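Local coordinates for protein purine nucleoside phosphorylase (Schistosoma mansoni, PDB 5KO5) that probably catalyses the reversible phosphorolysis of purine nucleosides to the free base and ribose 1-phosphate, and is held here with cytosine in its base pocket, at residues A[175-185]-A[275-284]; A[148-159]-A[225-233]. All coordinates share one frame; numbering follows the deposited sequence.

Overall arrangement
The centres of the two contacts lie about 29 Å apart and their nearest atoms about 11 Å apart, so neither touches the other. Interaction 1 packs on the mixed beta-sheet of the phosphorylase fold with both its helices, 170-182 and 259-283, and grades from a buried aromatic and aliphatic interior beside strands 189-196 and 236-246 to a salt-bridge network toward solvent. In interaction 2, mostly buried, helix 224-232 lies between the sheet and a long irregular loop, 148-159; one histidine carries much of it, through its ring faces and a single hydrogen bond. Another subunit reaches interaction 2, whereas none in the assembly touches interaction 1.

Interaction 1 (A[175-185]-A[275-284]); sequences LALKIAQENDF and MWFKEIITRL
Two helices that cover the mixed sheet of the phosphorylase fold meet here, 175-182 and 275-283, their axes 9.9 Å apart and their directions 122° apart. Ile179 is a knob in a hole formed by Trp276, Glu279, Ile280 and Arg283; its CG2 branch reaches Trp276 CD1 at the indole edge (3.6 Å), while Ile179 CD1 lies 3.7 Å from Ile280 CG1. Small Ala176 lets the indole come close to its helix, and Trp276 NE1 donates to Ala176 O at 2.9 Å. That carbonyl also accepts the helical bond from Ala180 N, which arrives from the opposite face of its plane. The Schellman motif that ends the first helix, closed by Phe185 N to Ala180 O, brings the Phe185 ring to the indole, its edge meeting the face of the five-membered ring in a T-shaped stack, planes at 88°; Ile280 CD1 lies off-centre over the other indole face. A chi1 of 69° sets Phe185 CG between backbone N and carbonyl carbon, one ring face on Ala180 CA and the edge toward Trp276. On the outer side Arg283 grips Glu182 end-on: NH1 meets the syn lone pair of OE1 (2.9 Å) almost straight, and NH2 bonds OE2 at 3.0 Å. NH1 also donates to the anti lone pair of Glu279 OE2, and Ile179 CG1 packs over the guanidinium face. Shared between two carboxylates, the guanidinium is fixed in rotation and probably offsets their repulsion, while the buried indole N-H is satisfied by a backbone carbonyl.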
loop_
_atom_site.group_PDB
_atom_site.type_symbol
_atom_site.label_atom_id
_atom_site.label_comp_id
_atom_site.label_asym_id
_atom_site.label_seq_id
_atom_site.Cartn_x
_atom_site.Cartn_y
_atom_site.Cartn_z
ATOM N N LEU A 175 -14.314 -29.596 -8.158
ATOM C CA LEU A 175 -13.974 -30.377 -9.345
ATOM C C LEU A 175 -12.472 -30.623 -9.435
ATOM O O LEU A 175 -12.037 -31.739 -9.748
ATOM C CB LEU A 175 -14.496 -29.684 -10.606
ATOM C CG LEU A 175 -14.118 -30.294 -11.961
ATOM C CD1 LEU A 175 -14.591 -31.743 -12.081
ATOM C CD2 LEU A 175 -14.674 -29.451 -13.096
ATOM N N ALA A 176 -11.662 -29.592 -9.178
ATOM C CA ALA A 176 -10.213 -29.766 -9.209
ATOM C C ALA A 176 -9.766 -30.831 -8.214
ATOM O O ALA A 176 -8.949 -31.702 -8.548
ATOM C CB ALA A 176 -9.509 -28.433 -8.941
ATOM N N LEU A 177 -10.299 -30.785 -6.989
ATOM C CA LEU A 177 -9.948 -31.794 -5.995
ATOM C C LEU A 177 -10.405 -33.176 -6.432
ATOM O O LEU A 177 -9.670 -34.157 -6.269
ATOM C CB LEU A 177 -10.548 -31.446 -4.631
ATOM C CG LEU A 177 -10.245 -32.470 -3.529
ATOM C CD1 LEU A 177 -8.739 -32.550 -3.276
ATOM C CD2 LEU A 177 -11.003 -32.172 -2.235
ATOM N N LYS A 178 -11.612 -33.274 -6.999
ATOM C CA LYS A 178 -12.132 -34.570 -7.421
ATOM C C LYS A 178 -11.221 -35.220 -8.453
ATOM O O LYS A 178 -10.957 -36.428 -8.389
ATOM C CB LYS A 178 -13.543 -34.408 -7.991
ATOM C CG LYS A 178 -14.166 -35.713 -8.455
ATOM C CD LYS A 178 -15.125 -36.246 -7.416
ATOM C CE LYS A 178 -16.434 -35.481 -7.440
ATOM N NZ LYS A 178 -17.364 -35.949 -6.375
ATOM N N ILE A 179 -10.728 -34.434 -9.411
ATOM C CA ILE A 179 -9.840 -34.973 -10.435
ATOM C C ILE A 179 -8.511 -35.410 -9.827
ATOM O O ILE A 179 -7.929 -36.421 -10.238
ATOM C CB ILE A 179 -9.669 -33.954 -11.578
ATOM C CG1 ILE A 179 -10.989 -33.812 -12.344
ATOM C CG2 ILE A 179 -8.542 -34.376 -12.517
ATOM C CD1 ILE A 179 -11.053 -32.597 -13.241
ATOM N N ALA A 180 -8.014 -34.667 -8.833
ATOM C CA ALA A 180 -6.794 -35.089 -8.150
ATOM C C ALA A 180 -6.996 -36.423 -7.445
ATOM O O ALA A 180 -6.109 -37.283 -7.462
ATOM C CB ALA A 180 -6.348 -34.023 -7.154
ATOM N N GLN A 181 -8.166 -36.617 -6.828
ATOM C CA GLN A 181 -8.456 -37.886 -6.167
ATOM C C GLN A 181 -8.524 -39.025 -7.175
ATOM O O GLN A 181 -8.025 -40.129 -6.914
ATOM C CB GLN A 181 -9.769 -37.780 -5.393
ATOM C CG GLN A 181 -9.746 -36.742 -4.281
ATOM C CD GLN A 181 -11.129 -36.426 -3.748
ATOM O OE1 GLN A 181 -12.138 -36.707 -4.402
ATOM N NE2 GLN A 181 -11.186 -35.845 -2.557
ATOM N N GLU A 182 -9.142 -38.777 -8.332
ATOM C CA GLU A 182 -9.273 -39.819 -9.347
ATOM C C GLU A 182 -7.914 -40.279 -9.856
ATOM O O GLU A 182 -7.760 -41.440 -10.259
ATOM C CB GLU A 182 -10.130 -39.305 -10.504
ATOM C CG GLU A 182 -11.589 -39.071 -10.132
ATOM C CD GLU A 182 -12.342 -38.281 -11.187
ATOM O OE1 GLU A 182 -11.693 -37.763 -12.121
ATOM O OE2 GLU A 182 -13.582 -38.176 -11.083
ATOM N N ASN A 183 -6.918 -39.391 -9.832
ATOM C CA ASN A 183 -5.574 -39.690 -10.306
ATOM C C ASN A 183 -4.580 -39.905 -9.171
ATOM O O ASN A 183 -3.368 -39.919 -9.414
ATOM C CB ASN A 183 -5.096 -38.581 -11.249
ATOM C CG ASN A 183 -5.896 -38.534 -12.538
ATOM O OD1 ASN A 183 -5.609 -39.264 -13.486
ATOM N ND2 ASN A 183 -6.914 -37.683 -12.573
ATOM N N ASP A 184 -5.065 -40.055 -7.935
ATOM C CA ASP A 184 -4.231 -40.439 -6.792
ATOM C C ASP A 184 -3.109 -39.439 -6.515
ATOM O O ASP A 184 -2.018 -39.816 -6.079
ATOM C CB ASP A 184 -3.694 -41.872 -6.929
ATOM C CG ASP A 184 -3.079 -42.399 -5.638
ATOM O OD1 ASP A 184 -3.623 -42.109 -4.550
ATOM O OD2 ASP A 184 -2.040 -43.090 -5.712
ATOM N N PHE A 185 -3.341 -38.147 -6.751
ATOM C CA PHE A 185 -2.398 -37.141 -6.273
ATOM C C PHE A 185 -3.038 -36.146 -5.311
ATOM O O PHE A 185 -2.495 -35.063 -5.087
ATOM C CB PHE A 185 -1.603 -36.460 -7.397
ATOM C CG PHE A 185 -2.414 -35.559 -8.299
ATOM C CD1 PHE A 185 -3.030 -36.064 -9.428
ATOM C CD2 PHE A 185 -2.489 -34.197 -8.058
ATOM C CE1 PHE A 185 -3.747 -35.236 -10.274
ATOM C CE2 PHE A 185 -3.208 -33.363 -8.902
ATOM C CZ PHE A 185 -3.836 -33.890 -10.014
ATOM N N MET A 275 -1.649 -31.999 -17.162
ATOM C CA MET A 275 -2.637 -33.070 -17.226
ATOM C C MET A 275 -3.860 -32.718 -16.385
ATOM O O MET A 275 -5.002 -32.909 -16.817
ATOM C CB MET A 275 -1.981 -34.378 -16.758
ATOM C CG MET A 275 -2.793 -35.644 -16.982
ATOM S SD MET A 275 -4.136 -35.837 -15.798
ATOM C CE MET A 275 -3.278 -35.593 -14.275
ATOM N N TRP A 276 -3.632 -32.177 -15.191
ATOM C CA TRP A 276 -4.728 -31.835 -14.294
ATOM C C TRP A 276 -5.634 -30.788 -14.925
ATOM O O TRP A 276 -6.862 -30.945 -14.964
ATOM C CB TRP A 276 -4.119 -31.282 -13.011
ATOM C CG TRP A 276 -5.037 -31.112 -11.852
ATOM C CD1 TRP A 276 -6.306 -31.610 -11.709
ATOM C CD2 TRP A 276 -4.733 -30.433 -10.636
ATOM N NE1 TRP A 276 -6.814 -31.257 -10.477
ATOM C CE2 TRP A 276 -5.864 -30.537 -9.798
ATOM C CE3 TRP A 276 -3.609 -29.733 -10.174
ATOM C CZ2 TRP A 276 -5.907 -29.963 -8.525
ATOM C CZ3 TRP A 276 -3.649 -29.170 -8.912
ATOM C CH2 TRP A 276 -4.791 -29.289 -8.100
ATOM N N PHE A 277 -5.039 -29.706 -15.432
ATOM C CA PHE A 277 -5.833 -28.624 -15.997
ATOM C C PHE A 277 -6.507 -29.032 -17.301
ATOM O O PHE A 277 -7.624 -28.587 -17.580
ATOM C CB PHE A 277 -4.987 -27.354 -16.134
ATOM C CG PHE A 277 -5.066 -26.466 -14.928
ATOM C CD1 PHE A 277 -4.789 -26.965 -13.665
ATOM C CD2 PHE A 277 -5.454 -25.150 -15.052
ATOM C CE1 PHE A 277 -4.895 -26.145 -12.539
ATOM C CE2 PHE A 277 -5.542 -24.324 -13.938
ATOM C CZ PHE A 277 -5.270 -24.840 -12.682
ATOM N N LYS A 278 -5.865 -29.882 -18.106
ATOM C CA LYS A 278 -6.551 -30.405 -19.286
ATOM C C LYS A 278 -7.817 -31.153 -18.885
ATOM O O LYS A 278 -8.879 -30.956 -19.485
ATOM C CB LYS A 278 -5.603 -31.293 -20.099
ATOM C CG LYS A 278 -6.187 -31.864 -21.380
ATOM C CD LYS A 278 -5.126 -32.684 -22.123
ATOM C CE LYS A 278 -5.682 -33.352 -23.363
ATOM N NZ LYS A 278 -4.634 -34.163 -24.050
ATOM N N GLU A 279 -7.734 -31.986 -17.846
ATOM C CA GLU A 279 -8.911 -32.726 -17.402
ATOM C C GLU A 279 -9.956 -31.800 -16.789
ATOM O O GLU A 279 -11.159 -31.995 -16.997
ATOM C CB GLU A 279 -8.513 -33.842 -16.432
ATOM C CG GLU A 279 -9.687 -34.696 -15.944
ATOM C CD GLU A 279 -10.285 -35.586 -17.020
ATOM O OE1 GLU A 279 -9.729 -35.652 -18.137
ATOM O OE2 GLU A 279 -11.324 -36.222 -16.741
ATOM N N ILE A 280 -9.525 -30.787 -16.032
ATOM C CA ILE A 280 -10.475 -29.797 -15.521
ATOM C C ILE A 280 -11.247 -29.170 -16.675
ATOM O O ILE A 280 -12.478 -29.064 -16.639
ATOM C CB ILE A 280 -9.759 -28.739 -14.663
ATOM C CG1 ILE A 280 -9.254 -29.356 -13.355
ATOM C CG2 ILE A 280 -10.700 -27.559 -14.379
ATOM C CD1 ILE A 280 -8.278 -28.465 -12.594
ATOM N N ILE A 281 -10.529 -28.775 -17.732
ATOM C CA ILE A 281 -11.165 -28.166 -18.898
ATOM C C ILE A 281 -12.197 -29.109 -19.517
ATOM O O ILE A 281 -13.336 -28.711 -19.795
ATOM C CB ILE A 281 -10.099 -27.704 -19.911
ATOM C CG1 ILE A 281 -9.304 -26.530 -19.336
ATOM C CG2 ILE A 281 -10.741 -27.319 -21.239
ATOM C CD1 ILE A 281 -8.061 -26.167 -20.134
ATOM N N THR A 282 -11.821 -30.375 -19.734
ATOM C CA THR A 282 -12.761 -31.324 -20.333
ATOM C C THR A 282 -13.979 -31.556 -19.450
ATOM O O THR A 282 -15.062 -31.877 -19.958
ATOM C CB THR A 282 -12.092 -32.672 -20.618
ATOM O OG1 THR A 282 -11.991 -33.425 -19.402
ATOM C CG2 THR A 282 -10.721 -32.488 -21.200
ATOM N N ARG A 283 -13.829 -31.402 -18.135
ATOM C CA ARG A 283 -14.893 -31.719 -17.192
ATOM C C ARG A 283 -15.752 -30.516 -16.814
ATOM O O ARG A 283 -16.786 -30.694 -16.161
ATOM C CB ARG A 283 -14.304 -32.369 -15.935
ATOM C CG ARG A 283 -13.610 -33.705 -16.201
ATOM C CD ARG A 283 -14.568 -34.878 -16.055
ATOM N NE ARG A 283 -14.977 -35.062 -14.668
ATOM C CZ ARG A 283 -14.290 -35.767 -13.776
ATOM N NH1 ARG A 283 -13.157 -36.361 -14.129
ATOM N NH2 ARG A 283 -14.734 -35.878 -12.534
ATOM N N LEU A 284 -15.354 -29.309 -17.208
ATOM C CA LEU A 284 -16.134 -28.123 -16.896
ATOM C C LEU A 284 -17.555 -28.254 -17.437
ATOM O O LEU A 284 -17.769 -28.862 -18.494
ATOM C CB LEU A 284 -15.475 -26.893 -17.515
ATOM C CG LEU A 284 -14.235 -26.480 -16.738
ATOM C CD1 LEU A 284 -13.546 -25.286 -17.365
ATOM C CD2 LEU A 284 -14.623 -26.201 -15.306
#

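Interaction 2 (A[148-159]-A[225-233]); sequences VLVGPNQDEFGP and PEVIIACHC. With EDO (1,2-ethanediol), chain E.
The long loop between helices 140-143 and 170-182 folds over helix 224-232, and His232, in the last turn of that helix, is clasped by it. With CG anti to the backbone N (chi1 177°), the imidazole reaches out from the helix into the loop. Leu149 CD2 lies over the centre of one ring face, 4.2 Å from the centroid, and Gly158 CA lies off-centre over the opposite face, 3.6 Å from the ring centroid, both as CH-pi contacts. Glycine suits this place because a CB there would clash with His232 O. At the ring edge NE2 donates to Asn153 OD1 (2.9 Å), in the carbonyl plane and on a lone pair, though the bond is bent (140° at the hydrogen), the oxygen stands somewhat out of the imidazole plane, and the amide and ring planes are 81° apart. The same amide is held from its other end: Asn153 ND2 donates to Gly158 O and to Asp155 OD1, both at 2.8 Å, so a second shell of loop atoms orients the oxygen that receives the histidine.

Earlier in the loop the side-chain contacts with the helix are apolar. Val148 CG1 lies 3.6 Å from Ile228 CG2 and 3.7 Å from Ile229 CD1, and Leu149 spans the same two isoleucines, CD1 near Ile228 and CD2 near Ile229. Branched aliphatic side chains thus interdigitate between loop and helix. Where the helix ends, the CA-H of Cys233 points at Phe157 O, 3.1 Å from CA. Leu149 and Ile228 also pack on Pro200 and Thr201 of another subunit, placing this contact beside a subunit interface, consistent with the trimeric phosphorylases of this family.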
loop_
_atom_site.group_PDB
_atom_site.type_symbol
_atom_site.label_atom_id
_atom_site.label_comp_id
_atom_site.label_asym_id
_atom_site.label_seq_id
_atom_site.Cartn_x
_atom_site.Cartn_y
_atom_site.Cartn_z
ATOM N N VAL A 148 -6.485 -3.078 -8.062
ATOM C CA VAL A 148 -6.553 -3.034 -9.524
ATOM C C VAL A 148 -7.767 -2.263 -10.040
ATOM O O VAL A 148 -7.754 -1.802 -11.189
ATOM C CB VAL A 148 -6.475 -4.472 -10.090
ATOM C CG1 VAL A 148 -7.753 -5.230 -9.787
ATOM C CG2 VAL A 148 -6.207 -4.449 -11.595
ATOM N N LEU A 149 -8.815 -2.086 -9.214
ATOM C CA LEU A 149 -9.995 -1.333 -9.630
ATOM C C LEU A 149 -9.965 0.148 -9.247
ATOM O O LEU A 149 -10.926 0.862 -9.570
ATOM C CB LEU A 149 -11.279 -1.996 -9.089
ATOM C CG LEU A 149 -11.736 -3.249 -9.839
ATOM C CD1 LEU A 149 -12.877 -3.910 -9.071
ATOM C CD2 LEU A 149 -12.179 -2.891 -11.271
ATOM N N VAL A 150 -8.903 0.638 -8.592
ATOM C CA VAL A 150 -8.842 2.073 -8.328
ATOM C C VAL A 150 -8.876 2.827 -9.644
ATOM O O VAL A 150 -8.122 2.515 -10.578
ATOM C CB VAL A 150 -7.590 2.420 -7.509
ATOM C CG1 VAL A 150 -7.380 3.946 -7.488
ATOM C CG2 VAL A 150 -7.716 1.915 -6.093
ATOM N N GLY A 151 -9.734 3.851 -9.710
ATOM C CA GLY A 151 -9.973 4.610 -10.914
ATOM C C GLY A 151 -11.462 4.675 -11.176
ATOM O O GLY A 151 -12.270 4.109 -10.431
ATOM N N PRO A 152 -11.860 5.336 -12.257
ATOM C CA PRO A 152 -13.285 5.357 -12.611
ATOM C C PRO A 152 -13.786 3.936 -12.807
ATOM O O PRO A 152 -13.060 3.071 -13.298
ATOM C CB PRO A 152 -13.310 6.127 -13.932
ATOM C CG PRO A 152 -11.907 6.012 -14.474
ATOM C CD PRO A 152 -11.018 6.009 -13.262
ATOM N N ASN A 153 -15.024 3.682 -12.391
ATOM C CA ASN A 153 -15.629 2.390 -12.694
ATOM C C ASN A 153 -16.080 2.322 -14.147
ATOM O O ASN A 153 -16.618 3.287 -14.697
ATOM C CB ASN A 153 -16.834 2.108 -11.799
ATOM C CG ASN A 153 -17.311 0.670 -11.936
ATOM O OD1 ASN A 153 -16.542 -0.255 -11.695
ATOM N ND2 ASN A 153 -18.564 0.473 -12.334
ATOM N N GLN A 154 -15.879 1.159 -14.758
ATOM C CA GLN A 154 -16.376 0.887 -16.106
ATOM C C GLN A 154 -17.682 0.111 -15.946
ATOM O O GLN A 154 -17.696 -1.115 -15.795
ATOM C CB GLN A 154 -15.323 0.136 -16.917
ATOM C CG GLN A 154 -13.985 0.873 -16.987
ATOM C CD GLN A 154 -14.103 2.281 -17.546
ATOM O OE1 GLN A 154 -15.003 2.587 -18.326
ATOM N NE2 GLN A 154 -13.180 3.151 -17.139
ATOM N N ASP A 155 -18.791 0.858 -15.968
ATOM C CA ASP A 155 -20.094 0.316 -15.581
ATOM C C ASP A 155 -20.541 -0.839 -16.470
ATOM O O ASP A 155 -21.269 -1.731 -16.011
ATOM C CB ASP A 155 -21.156 1.421 -15.629
ATOM C CG ASP A 155 -20.880 2.552 -14.642
ATOM O OD1 ASP A 155 -20.395 2.274 -13.534
ATOM O OD2 ASP A 155 -21.166 3.725 -14.972
ATOM N N GLU A 156 -20.134 -0.843 -17.744
ATOM C CA GLU A 156 -20.558 -1.913 -18.640
ATOM C C GLU A 156 -20.002 -3.264 -18.225
ATOM O O GLU A 156 -20.554 -4.302 -18.618
ATOM C CB GLU A 156 -20.122 -1.616 -20.073
ATOM C CG GLU A 156 -20.770 -0.395 -20.669
ATOM C CD GLU A 156 -19.988 0.870 -20.418
ATOM O OE1 GLU A 156 -19.095 0.875 -19.533
ATOM O OE2 GLU A 156 -20.266 1.865 -21.116
ATOM N N PHE A 157 -18.919 -3.278 -17.452
ATOM C CA PHE A 157 -18.344 -4.541 -17.017
ATOM C C PHE A 157 -18.830 -4.982 -15.649
ATOM O O PHE A 157 -19.009 -6.183 -15.427
ATOM C CB PHE A 157 -16.813 -4.483 -17.065
ATOM C CG PHE A 157 -16.281 -4.402 -18.460
ATOM C CD1 PHE A 157 -16.254 -5.530 -19.265
ATOM C CD2 PHE A 157 -15.846 -3.198 -18.983
ATOM C CE1 PHE A 157 -15.792 -5.458 -20.572
ATOM C CE2 PHE A 157 -15.371 -3.124 -20.285
ATOM C CZ PHE A 157 -15.353 -4.251 -21.075
ATOM N N GLY A 158 -19.078 -4.052 -14.726
ATOM C CA GLY A 158 -19.418 -4.450 -13.384
ATOM C C GLY A 158 -19.670 -3.271 -12.479
ATOM O O GLY A 158 -19.605 -2.113 -12.891
ATOM N N PRO A 159 -19.941 -3.566 -11.213
ATOM C CA PRO A 159 -20.371 -2.531 -10.270
ATOM C C PRO A 159 -19.182 -1.803 -9.656
ATOM O O PRO A 159 -18.047 -2.285 -9.649
ATOM C CB PRO A 159 -21.090 -3.348 -9.188
ATOM C CG PRO A 159 -20.365 -4.653 -9.183
ATOM C CD PRO A 159 -20.003 -4.918 -10.630
ATOM N N PRO A 225 -4.962 -9.468 -8.811
ATOM C CA PRO A 225 -5.513 -8.448 -9.729
ATOM C C PRO A 225 -6.416 -9.051 -10.787
ATOM O O PRO A 225 -7.523 -8.547 -11.024
ATOM C CB PRO A 225 -4.257 -7.791 -10.331
ATOM C CG PRO A 225 -3.181 -8.019 -9.261
ATOM C CD PRO A 225 -3.486 -9.399 -8.730
ATOM N N GLU A 226 -5.993 -10.170 -11.374
ATOM C CA GLU A 226 -6.801 -10.813 -12.406
ATOM C C GLU A 226 -8.090 -11.356 -11.824
ATOM O O GLU A 226 -9.147 -11.261 -12.465
ATOM C CB GLU A 226 -6.016 -11.955 -13.056
ATOM C CG GLU A 226 -4.839 -11.506 -13.875
ATOM C CD GLU A 226 -3.533 -11.605 -13.126
ATOM O OE1 GLU A 226 -3.517 -11.264 -11.933
ATOM O OE2 GLU A 226 -2.519 -12.021 -13.734
ATOM N N VAL A 227 -8.020 -11.955 -10.629
ATOM C CA VAL A 227 -9.211 -12.456 -9.951
ATOM C C VAL A 227 -10.233 -11.346 -9.770
ATOM O O VAL A 227 -11.435 -11.545 -9.986
ATOM C CB VAL A 227 -8.837 -13.089 -8.596
ATOM C CG1 VAL A 227 -10.096 -13.409 -7.801
ATOM C CG2 VAL A 227 -8.003 -14.350 -8.796
ATOM N N ILE A 228 -9.775 -10.160 -9.361
ATOM C CA ILE A 228 -10.696 -9.067 -9.084
ATOM C C ILE A 228 -11.336 -8.565 -10.370
ATOM O O ILE A 228 -12.544 -8.321 -10.413
ATOM C CB ILE A 228 -9.974 -7.964 -8.301
ATOM C CG1 ILE A 228 -9.738 -8.455 -6.872
ATOM C CG2 ILE A 228 -10.761 -6.646 -8.319
ATOM C CD1 ILE A 228 -8.847 -7.534 -6.018
ATOM N N ILE A 229 -10.550 -8.420 -11.442
ATOM C CA ILE A 229 -11.136 -7.965 -12.703
ATOM C C ILE A 229 -12.141 -8.987 -13.214
ATOM O O ILE A 229 -13.229 -8.625 -13.679
ATOM C CB ILE A 229 -10.039 -7.644 -13.740
ATOM C CG1 ILE A 229 -9.136 -6.510 -13.242
ATOM C CG2 ILE A 229 -10.687 -7.269 -15.084
ATOM C CD1 ILE A 229 -9.877 -5.214 -12.851
ATOM N N ALA A 230 -11.806 -10.276 -13.111
ATOM C CA ALA A 230 -12.731 -11.327 -13.532
ATOM C C ALA A 230 -14.009 -11.296 -12.697
ATOM O O ALA A 230 -15.124 -11.326 -13.244
ATOM C CB ALA A 230 -12.046 -12.690 -13.419
ATOM N N CYS A 231 -13.865 -11.227 -11.369
ATOM C CA CYS A 231 -15.027 -11.195 -10.487
ATOM C C CYS A 231 -15.902 -9.985 -10.790
ATOM O O CYS A 231 -17.135 -10.085 -10.823
ATOM C CB CYS A 231 -14.541 -11.168 -9.037
ATOM S SG CYS A 231 -15.858 -11.140 -7.798
ATOM N N HIS A 232 -15.272 -8.839 -11.045
ATOM C CA HIS A 232 -16.009 -7.619 -11.341
ATOM C C HIS A 232 -16.918 -7.797 -12.557
ATOM O O HIS A 232 -18.049 -7.297 -12.567
ATOM C CB HIS A 232 -14.990 -6.490 -11.530
ATOM C CG HIS A 232 -15.581 -5.175 -11.914
ATOM N ND1 HIS A 232 -15.607 -4.729 -13.218
ATOM C CD2 HIS A 232 -16.119 -4.186 -11.164
ATOM C CE1 HIS A 232 -16.154 -3.526 -13.255
ATOM N NE2 HIS A 232 -16.483 -3.176 -12.023
ATOM N N CYS A 233 -16.455 -8.526 -13.579
ATOM C CA CYS A 233 -17.245 -8.692 -14.796
ATOM C C CYS A 233 -17.940 -10.053 -14.890
ATOM O O CYS A 233 -18.405 -10.430 -15.973
ATOM C CB CYS A 233 -16.415 -8.377 -16.045
ATOM S SG CYS A 233 -15.135 -9.584 -16.477
HETATM C C1 EDO E . -19.400 -6.758 -20.492
HETATM O O1 EDO E . -19.458 -7.256 -19.148
HETATM C C2 EDO E . -20.553 -7.311 -21.319
HETATM O O2 EDO E . -20.293 -8.673 -21.691
#